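Local coordinates for protein hydratase ChsH2 (Mycobacterium tuberculosis SUMu008, PDB 4W78) that forms, together with ChsH1, a MaoC-like enoyl-CoA hydratase complex that acts in cholesterol catabolism, at residues G57-Y62 with V118-E123; R61-W66 with A71-I76. All blocks are in the same frame, centred on the assembly; numbering follows the deposited sequence.

Interaction 1 of 2, residues G57-Y62 with V118-E123; sequences GLVQRY and VTATVE
V59 on helix 52-67 packs against A120 and V122 of strand 116-125, in the hot-dog arrangement expected of a MaoC-like hydratase, where an antiparallel sheet wraps a long central helix. The helix lies on the concave side of the sheet, and this buried contact joins one turn of it to strand 116-125, which lies between strands 103-111 and 72-80 in the sheet.

The contact is wholly apolar and turns on the two methyls of one valine. CG1 of V59 stands anti to the backbone N (chi1 165°) and reaches both strand residues: it lies 3.9 Å from CB of A120 and 3.4 Å from CG2 of V122. The latter spacing is a little tighter than usual van der Waals contact, so packing is close here; the two valine side chains run past each other in opposite directions. The other methyl, CG2 of V59, rests 4.0 Å from the same CB of A120, so that the small alanine receives both branches.

Alternation along the strand sorts the residues: V118, A120 and V122 turn toward the helix, whereas T119 and T121 point away from it. Farther round the helix, L58 packs on F92 and Y62 on V108, while Q60 OE1 accepts a hydrogen bond from A65 N of the ChsH1 chain. V122 offers the helix its CG2, the branch anti to its own carbonyl carbon, with CG1 anti to the backbone N (chi1 -178°).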
ATOM      1  N   GLY F  57       6.435 -13.663  -6.952  1.00 10.71           N
ATOM      2  CA  GLY F  57       7.342 -13.185  -5.922  1.00 11.03           C
ATOM      3  C   GLY F  57       7.596 -14.241  -4.867  1.00 10.82           C
ATOM      4  O   GLY F  57       8.723 -14.376  -4.384  1.00 12.32           O
ATOM      5  N   LEU F  58       6.549 -14.975  -4.491  1.00 11.44           N
ATOM      6  CA  LEU F  58       6.683 -16.028  -3.479  1.00 10.79           C
ATOM      7  C   LEU F  58       7.512 -17.205  -3.997  1.00 12.22           C
ATOM      8  O   LEU F  58       8.329 -17.771  -3.250  1.00 13.11           O
ATOM      9  CB  LEU F  58       5.310 -16.512  -3.014  1.00 12.53           C
ATOM     10  CG  LEU F  58       4.545 -15.482  -2.189  1.00 13.06           C
ATOM     11  CD1 LEU F  58       3.134 -15.997  -1.921  1.00 15.57           C
ATOM     12  CD2 LEU F  58       5.275 -15.189  -0.887  1.00 17.18           C
ATOM     13  N   VAL F  59       7.313 -17.593  -5.255  1.00 12.21           N
ATOM     14  CA  VAL F  59       8.142 -18.652  -5.848  1.00 10.82           C
ATOM     15  C   VAL F  59       9.616 -18.235  -5.848  1.00 13.48           C
ATOM     16  O   VAL F  59      10.511 -19.041  -5.509  1.00 12.96           O
ATOM     17  CB  VAL F  59       7.664 -18.996  -7.274  1.00 12.78           C
ATOM     18  CG1 VAL F  59       8.705 -19.814  -8.020  1.00 16.09           C
ATOM     19  CG2 VAL F  59       6.319 -19.731  -7.223  1.00 16.06           C
ATOM     20  N   GLN F  60       9.880 -16.985  -6.219  1.00 11.05           N
ATOM     21  CA  GLN F  60      11.234 -16.432  -6.149  1.00 11.77           C
ATOM     22  C   GLN F  60      11.800 -16.521  -4.746  1.00 12.14           C
ATOM     23  O   GLN F  60      12.926 -17.019  -4.557  1.00 13.70           O
ATOM     24  CB  GLN F  60      11.220 -14.975  -6.611  1.00 12.44           C
ATOM     25  CG  GLN F  60      12.596 -14.345  -6.712  1.00 15.81           C
ATOM     26  CD  GLN F  60      12.503 -12.932  -7.202  1.00 20.27           C
ATOM     27  OE1 GLN F  60      12.679 -12.661  -8.384  1.00 24.67           O
ATOM     28  NE2 GLN F  60      12.207 -12.024  -6.297  1.00 19.05           N
ATOM     29  N   ARG F  61      11.054 -16.020  -3.766  1.00 11.16           N
ATOM     30  CA  ARG F  61      11.483 -16.043  -2.363  1.00 11.84           C
ATOM     31  C   ARG F  61      11.778 -17.461  -1.897  1.00 11.92           C
ATOM     32  O   ARG F  61      12.801 -17.720  -1.251  1.00 14.85           O
ATOM     33  CB  ARG F  61      10.385 -15.465  -1.477  1.00 12.63           C
ATOM     34  CG  ARG F  61      10.678 -15.671  -0.008  1.00 13.58           C
ATOM     35  CD  ARG F  61       9.476 -15.355   0.845  1.00 16.08           C
ATOM     36  NE  ARG F  61       9.664 -15.937   2.168  1.00 17.69           N
ATOM     37  CZ  ARG F  61       8.759 -15.891   3.133  1.00 19.38           C
ATOM     38  NH1 ARG F  61       7.597 -15.275   2.927  1.00 19.55           N
ATOM     39  NH2 ARG F  61       9.018 -16.461   4.303  1.00 21.04           N
ATOM     40  N   TYR F  62      10.874 -18.376  -2.224  1.00 12.74           N
ATOM     41  CA  TYR F  62      11.026 -19.763  -1.793  1.00 14.30           C
ATOM     42  C   TYR F  62      12.358 -20.362  -2.283  1.00 16.15           C
ATOM     43  O   TYR F  62      13.098 -21.007  -1.518  1.00 16.65           O
ATOM     44  CB  TYR F  62       9.827 -20.572  -2.298  1.00 14.21           C
ATOM     45  CG  TYR F  62       9.905 -22.015  -1.901  1.00 14.31           C
ATOM     46  CD1 TYR F  62       9.858 -22.378  -0.565  1.00 15.43           C
ATOM     47  CD2 TYR F  62      10.059 -23.013  -2.852  1.00 15.21           C
ATOM     48  CE1 TYR F  62       9.953 -23.710  -0.184  1.00 18.04           C
ATOM     49  CE2 TYR F  62      10.155 -24.354  -2.477  1.00 17.92           C
ATOM     50  CZ  TYR F  62      10.095 -24.689  -1.140  1.00 17.21           C
ATOM     51  OH  TYR F  62      10.189 -26.010  -0.747  1.00 18.93           O
ATOM     52  N   VAL F 118      -0.215 -23.528  -7.120  1.00 17.03           N
ATOM     53  CA  VAL F 118       0.756 -23.062  -8.096  1.00 16.25           C
ATOM     54  C   VAL F 118       1.788 -24.146  -8.394  1.00 17.50           C
ATOM     55  O   VAL F 118       2.217 -24.876  -7.507  1.00 18.11           O
ATOM     56  CB  VAL F 118       1.423 -21.727  -7.660  1.00 19.87           C
ATOM     57  CG1 VAL F 118       2.175 -21.880  -6.353  1.00 21.50           C
ATOM     58  CG2 VAL F 118       2.333 -21.175  -8.771  1.00 22.72           C
ATOM     59  N   THR F 119       2.141 -24.267  -9.666  1.00 15.41           N
ATOM     60  CA  THR F 119       3.192 -25.173 -10.104  1.00 16.00           C
ATOM     61  C   THR F 119       4.160 -24.347 -10.927  1.00 15.33           C
ATOM     62  O   THR F 119       3.757 -23.661 -11.884  1.00 15.56           O
ATOM     63  CB  THR F 119       2.605 -26.317 -10.939  1.00 19.77           C
ATOM     64  OG1 THR F 119       1.636 -27.017 -10.149  1.00 25.49           O
ATOM     65  CG2 THR F 119       3.687 -27.295 -11.371  1.00 19.68           C
ATOM     66  N   ALA F 120       5.437 -24.374 -10.551  1.00 14.77           N
ATOM     67  CA  ALA F 120       6.383 -23.457 -11.165  1.00 15.76           C
ATOM     68  C   ALA F 120       7.696 -24.128 -11.496  1.00 16.08           C
ATOM     69  O   ALA F 120       8.075 -25.123 -10.887  1.00 17.90           O
ATOM     70  CB  ALA F 120       6.630 -22.265 -10.264  1.00 18.50           C
ATOM     71  N   THR F 121       8.365 -23.566 -12.487  1.00 15.32           N
ATOM     72  CA  THR F 121       9.696 -24.009 -12.881  1.00 16.69           C
ATOM     73  C   THR F 121      10.593 -22.783 -12.822  1.00 17.31           C
ATOM     74  O   THR F 121      10.278 -21.739 -13.403  1.00 17.98           O
ATOM     75  CB  THR F 121       9.696 -24.608 -14.303  1.00 23.38           C
ATOM     76  OG1 THR F 121       8.819 -25.741 -14.352  1.00 31.48           O
ATOM     77  CG2 THR F 121      11.082 -25.059 -14.676  1.00 23.35           C
ATOM     78  N   VAL F 122      11.697 -22.891 -12.085  1.00 15.80           N
ATOM     79  CA  VAL F 122      12.589 -21.762 -11.879  1.00 15.74           C
ATOM     80  C   VAL F 122      13.985 -22.135 -12.366  1.00 17.39           C
ATOM     81  O   VAL F 122      14.500 -23.200 -12.019  1.00 19.85           O
ATOM     82  CB  VAL F 122      12.678 -21.398 -10.391  1.00 16.03           C
ATOM     83  CG1 VAL F 122      13.582 -20.185 -10.166  1.00 15.69           C
ATOM     84  CG2 VAL F 122      11.277 -21.151  -9.822  1.00 17.01           C
ATOM     85  N   GLU F 123      14.583 -21.271 -13.176  1.00 17.33           N
ATOM     86  CA  GLU F 123      15.958 -21.474 -13.626  1.00 19.62           C
ATOM     87  C   GLU F 123      16.829 -20.430 -12.952  1.00 18.74           C
ATOM     88  O   GLU F 123      16.474 -19.263 -12.887  1.00 16.97           O
ATOM     89  CB  GLU F 123      16.058 -21.351 -15.141  1.00 21.39           C
ATOM     90  CG  GLU F 123      15.341 -22.463 -15.884  1.00 31.05           C
ATOM     91  CD  GLU F 123      15.493 -22.330 -17.384  1.00 37.95           C
ATOM     92  OE1 GLU F 123      15.829 -21.213 -17.837  1.00 42.93           O
ATOM     93  OE2 GLU F 123      15.284 -23.331 -18.105  1.00 41.98           O
TER

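Interaction 2 of 2, residues R61-W66 with A71-I76; sequences RYVTDW and ALIKSI
The end of the central helix of the hot-dog fold meets the strand that follows it in sequence: on helix 52-67, T64 packs on I73 of strand 72-80 and on A71 just before it, and V63 packs on I73, closing a short helix-to-strand connection. T64 presents its methyl to the strand. Its CG2 lies 3.9 Å from CD1 and 4.0 Å from CG1 of I73, touching the outer part of the isoleucine, and the two side chains cross at about a right angle. The same methyl is 4.5 Å from CB of A71, a looser approach.

With chi1 at 61°, the hydroxyl of T64 sits between the backbone N and the carbonyl carbon, where OG1 hydrogen-bonds to O of Q60 one turn back; this satisfies the buried polar atom within the helix and leaves the methyl for the strand. Farther along the same strand, K74 and S75 both face E123 of strand 116-125, a classic beta bulge, and N of I73 hydrogen-bonds to OH of Y112 of the ChsH1 chain. V63 touches V122 and V108 of the sheet and adds a lighter contact to the strand, with its CG1 4.2 Å from CD1 of I73.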
ATOM      1  N   ARG F  61      11.054 -16.020  -3.766  1.00 11.16           N
ATOM      2  CA  ARG F  61      11.483 -16.043  -2.363  1.00 11.84           C
ATOM      3  C   ARG F  61      11.778 -17.461  -1.897  1.00 11.92           C
ATOM      4  O   ARG F  61      12.801 -17.720  -1.251  1.00 14.85           O
ATOM      5  CB  ARG F  61      10.385 -15.465  -1.477  1.00 12.63           C
ATOM      6  CG  ARG F  61      10.678 -15.671  -0.008  1.00 13.58           C
ATOM      7  CD  ARG F  61       9.476 -15.355   0.845  1.00 16.08           C
ATOM      8  NE  ARG F  61       9.664 -15.937   2.168  1.00 17.69           N
ATOM      9  CZ  ARG F  61       8.759 -15.891   3.133  1.00 19.38           C
ATOM     10  NH1 ARG F  61       7.597 -15.275   2.927  1.00 19.55           N
ATOM     11  NH2 ARG F  61       9.018 -16.461   4.303  1.00 21.04           N
ATOM     12  N   TYR F  62      10.874 -18.376  -2.224  1.00 12.74           N
ATOM     13  CA  TYR F  62      11.026 -19.763  -1.793  1.00 14.30           C
ATOM     14  C   TYR F  62      12.358 -20.362  -2.283  1.00 16.15           C
ATOM     15  O   TYR F  62      13.098 -21.007  -1.518  1.00 16.65           O
ATOM     16  CB  TYR F  62       9.827 -20.572  -2.298  1.00 14.21           C
ATOM     17  CG  TYR F  62       9.905 -22.015  -1.901  1.00 14.31           C
ATOM     18  CD1 TYR F  62       9.858 -22.378  -0.565  1.00 15.43           C
ATOM     19  CD2 TYR F  62      10.059 -23.013  -2.852  1.00 15.21           C
ATOM     20  CE1 TYR F  62       9.953 -23.710  -0.184  1.00 18.04           C
ATOM     21  CE2 TYR F  62      10.155 -24.354  -2.477  1.00 17.92           C
ATOM     22  CZ  TYR F  62      10.095 -24.689  -1.140  1.00 17.21           C
ATOM     23  OH  TYR F  62      10.189 -26.010  -0.747  1.00 18.93           O
ATOM     24  N   VAL F  63      12.677 -20.129  -3.553  1.00 13.55           N
ATOM     25  CA  VAL F  63      13.914 -20.646  -4.133  1.00 12.85           C
ATOM     26  C   VAL F  63      15.157 -19.972  -3.548  1.00 13.13           C
ATOM     27  O   VAL F  63      16.139 -20.649  -3.233  1.00 14.91           O
ATOM     28  CB  VAL F  63      13.904 -20.540  -5.683  1.00 15.23           C
ATOM     29  CG1 VAL F  63      15.268 -20.913  -6.265  1.00 20.94           C
ATOM     30  CG2 VAL F  63      12.858 -21.453  -6.237  1.00 15.89           C
ATOM     31  N   THR F  64      15.122 -18.647  -3.394  1.00 14.49           N
ATOM     32  CA  THR F  64      16.298 -17.937  -2.879  1.00 16.29           C
ATOM     33  C   THR F  64      16.495 -18.110  -1.374  1.00 17.78           C
ATOM     34  O   THR F  64      17.615 -17.994  -0.892  1.00 19.38           O
ATOM     35  CB  THR F  64      16.325 -16.449  -3.256  1.00 19.48           C
ATOM     36  OG1 THR F  64      15.170 -15.792  -2.712  1.00 16.23           O
ATOM     37  CG2 THR F  64      16.337 -16.295  -4.771  1.00 19.42           C
ATOM     38  N   ASP F  65      15.419 -18.402  -0.643  1.00 16.97           N
ATOM     39  CA  ASP F  65      15.541 -18.787   0.767  1.00 19.15           C
ATOM     40  C   ASP F  65      16.495 -19.975   0.897  1.00 21.88           C
ATOM     41  O   ASP F  65      17.290 -20.053   1.837  1.00 23.28           O
ATOM     42  CB  ASP F  65      14.177 -19.188   1.354  1.00 21.12           C
ATOM     43  CG  ASP F  65      13.310 -17.994   1.760  1.00 23.56           C
ATOM     44  OD1 ASP F  65      13.766 -16.837   1.673  1.00 21.61           O
ATOM     45  OD2 ASP F  65      12.162 -18.239   2.199  1.00 24.07           O
ATOM     46  N   TRP F  66      16.395 -20.899  -0.048  1.00 19.10           N
ATOM     47  CA  TRP F  66      17.217 -22.104  -0.079  1.00 18.10           C
ATOM     48  C   TRP F  66      18.575 -21.852  -0.733  1.00 19.79           C
ATOM     49  O   TRP F  66      19.619 -22.269  -0.215  1.00 22.47           O
ATOM     50  CB  TRP F  66      16.450 -23.201  -0.831  1.00 19.17           C
ATOM     51  CG  TRP F  66      17.260 -24.392  -1.241  1.00 20.02           C
ATOM     52  CD1 TRP F  66      17.661 -25.441  -0.457  1.00 22.93           C
ATOM     53  CD2 TRP F  66      17.737 -24.673  -2.558  1.00 20.75           C
ATOM     54  NE1 TRP F  66      18.369 -26.347  -1.207  1.00 26.41           N
ATOM     55  CE2 TRP F  66      18.420 -25.901  -2.503  1.00 24.35           C
ATOM     56  CE3 TRP F  66      17.636 -24.006  -3.786  1.00 20.06           C
ATOM     57  CZ2 TRP F  66      19.027 -26.468  -3.625  1.00 27.16           C
ATOM     58  CZ3 TRP F  66      18.237 -24.572  -4.895  1.00 23.88           C
ATOM     59  CH2 TRP F  66      18.914 -25.788  -4.810  1.00 25.35           C
ATOM     60  N   ALA F  71      22.395 -16.394  -5.374  1.00 17.73           N
ATOM     61  CA  ALA F  71      21.619 -17.003  -6.447  1.00 19.13           C
ATOM     62  C   ALA F  71      21.194 -15.936  -7.432  1.00 18.76           C
ATOM     63  O   ALA F  71      20.809 -14.835  -7.030  1.00 16.49           O
ATOM     64  CB  ALA F  71      20.410 -17.700  -5.886  1.00 24.48           C
ATOM     65  N   LEU F  72      21.248 -16.269  -8.720  1.00 17.73           N
ATOM     66  CA  LEU F  72      20.788 -15.361  -9.764  1.00 17.25           C
ATOM     67  C   LEU F  72      19.617 -15.999 -10.493  1.00 16.72           C
ATOM     68  O   LEU F  72      19.797 -16.976 -11.229  1.00 18.22           O
ATOM     69  CB  LEU F  72      21.916 -15.063 -10.751  1.00 20.37           C
ATOM     70  CG  LEU F  72      23.113 -14.306 -10.208  1.00 22.45           C
ATOM     71  CD1 LEU F  72      24.239 -14.327 -11.240  1.00 24.37           C
ATOM     72  CD2 LEU F  72      22.709 -12.879  -9.866  1.00 25.22           C
ATOM     73  N   ILE F  73      18.422 -15.457 -10.285  1.00 14.95           N
ATOM     74  CA  ILE F  73      17.223 -15.978 -10.946  1.00 15.64           C
ATOM     75  C   ILE F  73      17.184 -15.573 -12.421  1.00 16.36           C
ATOM     76  O   ILE F  73      17.314 -14.387 -12.743  1.00 16.97           O
ATOM     77  CB  ILE F  73      15.930 -15.506 -10.231  1.00 14.37           C
ATOM     78  CG1 ILE F  73      15.948 -15.896  -8.744  1.00 16.69           C
ATOM     79  CG2 ILE F  73      14.694 -16.048 -10.940  1.00 15.00           C
ATOM     80  CD1 ILE F  73      16.010 -17.391  -8.479  1.00 19.93           C
ATOM     81  N   LYS F  74      17.015 -16.559 -13.305  1.00 16.18           N
ATOM     82  CA  LYS F  74      17.040 -16.346 -14.754  1.00 17.48           C
ATOM     83  C   LYS F  74      15.641 -16.369 -15.355  1.00 17.70           C
ATOM     84  O   LYS F  74      15.360 -15.682 -16.342  1.00 17.39           O
ATOM     85  CB  LYS F  74      17.915 -17.419 -15.436  1.00 20.19           C
ATOM     86  CG  LYS F  74      19.348 -17.480 -14.910  1.00 22.90           C
ATOM     87  CD  LYS F  74      20.083 -16.191 -15.210  1.00 27.37           C
ATOM     88  CE  LYS F  74      21.544 -16.277 -14.796  1.00 32.72           C
ATOM     89  NZ  LYS F  74      22.297 -15.062 -15.210  1.00 35.49           N
ATOM     90  N   SER F  75      14.766 -17.188 -14.786  1.00 15.30           N
ATOM     91  CA  SER F  75      13.384 -17.245 -15.268  1.00 14.79           C
ATOM     92  C   SER F  75      12.476 -17.918 -14.261  1.00 14.83           C
ATOM     93  O   SER F  75      12.918 -18.769 -13.473  1.00 15.44           O
ATOM     94  CB  SER F  75      13.305 -17.976 -16.612  1.00 21.09           C
ATOM     95  OG  SER F  75      13.699 -19.339 -16.508  1.00 22.43           O
ATOM     96  N   ILE F  76      11.200 -17.530 -14.288  1.00 14.69           N
ATOM     97  CA  ILE F  76      10.180 -18.170 -13.469  1.00 14.54           C
ATOM     98  C   ILE F  76       8.982 -18.396 -14.363  1.00 16.79           C
ATOM     99  O   ILE F  76       8.457 -17.448 -14.947  1.00 17.94           O
ATOM    100  CB  ILE F  76       9.765 -17.295 -12.274  1.00 14.44           C
ATOM    101  CG1 ILE F  76      10.932 -17.118 -11.294  1.00 16.30           C
ATOM    102  CG2 ILE F  76       8.556 -17.907 -11.534  1.00 15.71           C
ATOM    103  CD1 ILE F  76      10.654 -16.070 -10.215  1.00 16.59           C
TER

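Overall arrangement
Interactions 1 and 2 sit side by side, their centres about 7 Å apart, and both start from helix 52-67, sharing R61 and Y62. The chain runs from the helix through a short connection into strand 72-80, which makes interaction 2 local in sequence, whereas interaction 1 waits for strand 116-125, the last strand in the chain. Those two strands are antiparallel neighbours, and E123 joins them through probable hydrogen bonds of its O to K74 N (2.8 Å) and its N to S75 O (3.0 Å). Successive turns of one helix are thus packed on adjacent strands. S75 and I76 also pair with a strand of the ChsH1 chain, carrying the sheet across the subunit interface.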